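Long-range contact in galactose-binding lectin (Arachis hypogaea, PDB 1QF3), which binds D-galactose and its glycosides as a homotetrameric legume lectin that carries calcium and manganese ions: residues A[71-76]-A[214-219]. Sequence-based numbering, arbitrary orientation.
Sequences FEMKDI and GRQIHL. With MBG (methyl beta-D-galactopyranoside), chain E.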
ATOM      1  N   PHE A  71     -14.006  15.689   6.510  1.00  9.30           N
ATOM      2  CA  PHE A  71     -14.864  16.685   5.895  1.00 12.59           C
ATOM      3  C   PHE A  71     -14.897  17.960   6.716  1.00  9.66           C
ATOM      4  O   PHE A  71     -14.385  17.999   7.833  1.00 14.74           O
ATOM      5  CB  PHE A  71     -16.293  16.147   5.696  1.00  2.00           C
ATOM      6  CG  PHE A  71     -17.028  15.831   6.978  1.00  2.00           C
ATOM      7  CD1 PHE A  71     -17.628  16.843   7.730  1.00  2.00           C
ATOM      8  CD2 PHE A  71     -17.151  14.503   7.417  1.00  2.00           C
ATOM      9  CE1 PHE A  71     -18.342  16.533   8.901  1.00  2.00           C
ATOM     10  CE2 PHE A  71     -17.857  14.189   8.571  1.00  2.00           C
ATOM     11  CZ  PHE A  71     -18.454  15.202   9.316  1.00  2.00           C
ATOM     12  N   GLU A  72     -15.472  19.007   6.139  1.00 15.34           N
ATOM     13  CA  GLU A  72     -15.606  20.291   6.807  1.00 13.53           C
ATOM     14  C   GLU A  72     -16.930  20.939   6.433  1.00 12.53           C
ATOM     15  O   GLU A  72     -17.340  20.903   5.273  1.00 13.22           O
ATOM     16  CB  GLU A  72     -14.464  21.229   6.410  1.00  5.75           C
ATOM     17  CG  GLU A  72     -14.600  22.627   7.025  1.00  8.44           C
ATOM     18  CD  GLU A  72     -13.507  23.600   6.602  1.00 17.07           C
ATOM     19  OE1 GLU A  72     -12.374  23.148   6.312  1.00 24.17           O
ATOM     20  OE2 GLU A  72     -13.778  24.821   6.572  1.00 23.97           O
ATOM     21  N   MET A  73     -17.631  21.462   7.428  1.00 10.75           N
ATOM     22  CA  MET A  73     -18.884  22.176   7.192  1.00  8.67           C
ATOM     23  C   MET A  73     -18.653  23.585   7.725  1.00 10.49           C
ATOM     24  O   MET A  73     -18.031  23.772   8.773  1.00 12.67           O
ATOM     25  CB  MET A  73     -20.060  21.502   7.883  1.00  4.73           C
ATOM     26  CG  MET A  73     -20.532  20.246   7.166  1.00  5.06           C
ATOM     27  SD  MET A  73     -22.051  19.546   7.872  1.00  7.47           S
ATOM     28  CE  MET A  73     -21.563  17.841   8.112  1.00 13.10           C
ATOM     29  N   LYS A  74     -19.084  24.582   6.969  1.00 19.42           N
ATOM     30  CA  LYS A  74     -18.873  25.960   7.371  1.00 22.17           C
ATOM     31  C   LYS A  74     -20.114  26.812   7.157  1.00 20.42           C
ATOM     32  O   LYS A  74     -20.793  26.677   6.138  1.00 21.57           O
ATOM     33  CB  LYS A  74     -17.689  26.525   6.597  1.00 22.87           C
ATOM     34  CG  LYS A  74     -17.113  27.790   7.175  1.00 27.39           C
ATOM     35  CD  LYS A  74     -15.812  28.089   6.488  1.00 39.98           C
ATOM     36  CE  LYS A  74     -15.117  29.295   7.081  1.00 46.33           C
ATOM     37  NZ  LYS A  74     -13.837  29.527   6.343  1.00 62.83           N
ATOM     38  N   ASP A  75     -20.430  27.652   8.141  1.00 17.45           N
ATOM     39  CA  ASP A  75     -21.590  28.541   8.077  1.00 17.68           C
ATOM     40  C   ASP A  75     -21.384  29.666   7.069  1.00 20.26           C
ATOM     41  O   ASP A  75     -20.262  30.134   6.867  1.00 25.17           O
ATOM     42  CB  ASP A  75     -21.864  29.183   9.449  1.00 24.02           C
ATOM     43  CG  ASP A  75     -22.309  28.187  10.510  1.00 31.52           C
ATOM     44  OD1 ASP A  75     -22.322  26.970  10.247  1.00 37.95           O
ATOM     45  OD2 ASP A  75     -22.645  28.637  11.624  1.00 38.68           O
ATOM     46  N   ILE A  76     -22.468  30.073   6.419  1.00 23.91           N
ATOM     47  CA  ILE A  76     -22.430  31.190   5.482  1.00 25.00           C
ATOM     48  C   ILE A  76     -23.424  32.175   6.058  1.00 24.15           C
ATOM     49  O   ILE A  76     -24.314  31.797   6.825  1.00 23.19           O
ATOM     50  CB  ILE A  76     -22.827  30.817   4.031  1.00 22.48           C
ATOM     51  CG1 ILE A  76     -24.176  30.102   4.003  1.00 24.77           C
ATOM     52  CG2 ILE A  76     -21.737  29.985   3.394  1.00 22.50           C
ATOM     53  CD1 ILE A  76     -24.615  29.723   2.602  1.00 34.19           C
ATOM     54  N   GLY A 214     -32.008  26.990   4.162  1.00 23.57           N
ATOM     55  CA  GLY A 214     -30.915  26.265   4.778  1.00 10.95           C
ATOM     56  C   GLY A 214     -29.794  25.996   3.792  1.00  5.96           C
ATOM     57  O   GLY A 214     -29.991  25.259   2.823  1.00  2.00           O
ATOM     58  N   ARG A 215     -28.625  26.589   4.029  1.00  8.85           N
ATOM     59  CA  ARG A 215     -27.454  26.401   3.170  1.00 10.36           C
ATOM     60  C   ARG A 215     -26.187  26.584   3.992  1.00  7.94           C
ATOM     61  O   ARG A 215     -26.168  27.360   4.947  1.00  9.51           O
ATOM     62  CB  ARG A 215     -27.448  27.415   2.016  1.00 16.93           C
ATOM     63  CG  ARG A 215     -28.711  27.421   1.175  1.00 19.57           C
ATOM     64  CD  ARG A 215     -28.640  28.417   0.047  1.00 22.19           C
ATOM     65  NE  ARG A 215     -29.982  28.847  -0.331  1.00 26.57           N
ATOM     66  CZ  ARG A 215     -30.258  29.670  -1.339  1.00 27.43           C
ATOM     67  NH1 ARG A 215     -29.285  30.163  -2.090  1.00 21.70           N
ATOM     68  NH2 ARG A 215     -31.516  30.017  -1.578  1.00 25.83           N
ATOM     69  N   GLN A 216     -25.132  25.877   3.603  1.00  5.94           N
ATOM     70  CA  GLN A 216     -23.836  25.952   4.273  1.00  2.01           C
ATOM     71  C   GLN A 216     -22.828  25.252   3.364  1.00  2.01           C
ATOM     72  O   GLN A 216     -23.220  24.572   2.412  1.00  2.01           O
ATOM     73  CB  GLN A 216     -23.889  25.251   5.638  1.00  4.27           C
ATOM     74  CG  GLN A 216     -23.948  23.728   5.555  1.00 13.95           C
ATOM     75  CD  GLN A 216     -24.123  23.028   6.900  1.00  7.90           C
ATOM     76  OE1 GLN A 216     -24.590  21.888   6.958  1.00 17.69           O
ATOM     77  NE2 GLN A 216     -23.706  23.671   7.966  1.00  6.69           N
ATOM     78  N   ILE A 217     -21.540  25.406   3.652  1.00  6.15           N
ATOM     79  CA  ILE A 217     -20.492  24.769   2.854  1.00  5.61           C
ATOM     80  C   ILE A 217     -20.297  23.316   3.297  1.00 11.54           C
ATOM     81  O   ILE A 217     -20.265  23.032   4.498  1.00 13.57           O
ATOM     82  CB  ILE A 217     -19.178  25.531   2.996  1.00  2.00           C
ATOM     83  CG1 ILE A 217     -19.391  26.977   2.559  1.00  4.28           C
ATOM     84  CG2 ILE A 217     -18.105  24.899   2.152  1.00  7.87           C
ATOM     85  CD1 ILE A 217     -18.158  27.845   2.630  1.00 12.19           C
ATOM     86  N   HIS A 218     -20.252  22.400   2.331  1.00 11.91           N
ATOM     87  CA  HIS A 218     -20.058  20.970   2.605  1.00  9.94           C
ATOM     88  C   HIS A 218     -18.805  20.559   1.825  1.00 10.69           C
ATOM     89  O   HIS A 218     -18.821  20.520   0.596  1.00 10.47           O
ATOM     90  CB  HIS A 218     -21.264  20.148   2.122  1.00  2.22           C
ATOM     91  CG  HIS A 218     -22.554  20.476   2.819  1.00  2.22           C
ATOM     92  ND1 HIS A 218     -23.483  21.358   2.298  1.00  4.28           N
ATOM     93  CD2 HIS A 218     -23.096  20.004   3.965  1.00  9.13           C
ATOM     94  CE1 HIS A 218     -24.539  21.410   3.093  1.00  2.22           C
ATOM     95  NE2 HIS A 218     -24.327  20.599   4.114  1.00  7.03           N
ATOM     96  N   LEU A 219     -17.709  20.306   2.530  1.00 17.89           N
ATOM     97  CA  LEU A 219     -16.452  19.934   1.877  1.00 16.54           C
ATOM     98  C   LEU A 219     -15.970  18.523   2.181  1.00 19.43           C
ATOM     99  O   LEU A 219     -16.110  18.045   3.301  1.00 30.17           O
ATOM    100  CB  LEU A 219     -15.341  20.902   2.287  1.00 13.76           C
ATOM    101  CG  LEU A 219     -15.464  22.375   1.916  1.00 16.96           C
ATOM    102  CD1 LEU A 219     -14.332  23.128   2.552  1.00 10.07           C
ATOM    103  CD2 LEU A 219     -15.425  22.546   0.410  1.00 23.90           C
TER
HETATM  104  C1  MBG E 439     -36.309  23.664   5.851  1.00 25.12           C
HETATM  105  C2  MBG E 439     -35.902  22.315   5.447  1.00 18.05           C
HETATM  106  C3  MBG E 439     -34.822  21.766   6.391  1.00 14.29           C
HETATM  107  C4  MBG E 439     -33.639  22.797   6.508  1.00 20.38           C
HETATM  108  C5  MBG E 439     -34.230  24.105   6.999  1.00 21.69           C
HETATM  109  C6  MBG E 439     -33.399  25.285   7.412  1.00 18.58           C
HETATM  110  C7  MBG E 439     -38.177  25.136   5.424  1.00 35.03           C
HETATM  111  O1  MBG E 439     -37.315  24.106   4.918  1.00 31.43           O
HETATM  112  O2  MBG E 439     -37.090  21.541   5.490  1.00  8.23           O
HETATM  113  O3  MBG E 439     -34.404  20.544   5.838  1.00 10.17           O
HETATM  114  O4  MBG E 439     -33.065  22.943   5.248  1.00 18.25           O
HETATM  115  O5  MBG E 439     -35.149  24.499   5.960  1.00 32.54           O
HETATM  116  O6  MBG E 439     -34.290  26.254   7.937  1.00 16.38           O
HETATM  117  O   HOH W   1     -24.949  28.673   7.121  1.00  9.27           O
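M73 turns CG away from its own carbonyl carbon (chi1 -76°), and the chain stays extended to SD. Q216 sets CG between backbone N and carbonyl carbon (chi1 73°) and reaches out straight. These torsions bring M73 SD to 3.6 Å from Q216 OE1. M73 SD also lies 4.1 Å from H218 CD2, approaching the imidazole obliquely. Q216 OE1 accepts a hydrogen bond from T124 OG1. I85 and T124 cover M73.

Strands 64-74 and 217-229 are antiparallel neighbours in one sheet of the legume lectin sandwich. M73 and H218 face the sheet that carries the metal site. E72–L219 and K74–I217 are hydrogen-bonded pairs, with the non-hydrogen-bonded pair M73–H218 between them. L219 N reaches E72 O at 2.8 Å, almost in line with the carbonyl. On the face of E72, K74, I217 and L219, E72 and L219 lie side by side, and K74 CB rests 4.0 Å from I217 CB.

Farther along, I76 CG2 touches I217 CG1 at 3.9 Å, while I76 CD1 packs 3.7 Å from R215 CB. One water bridges I76 N and R215 O. Next to R215, G214 CA lies 3.8 Å from C6 of the bound methyl galactoside.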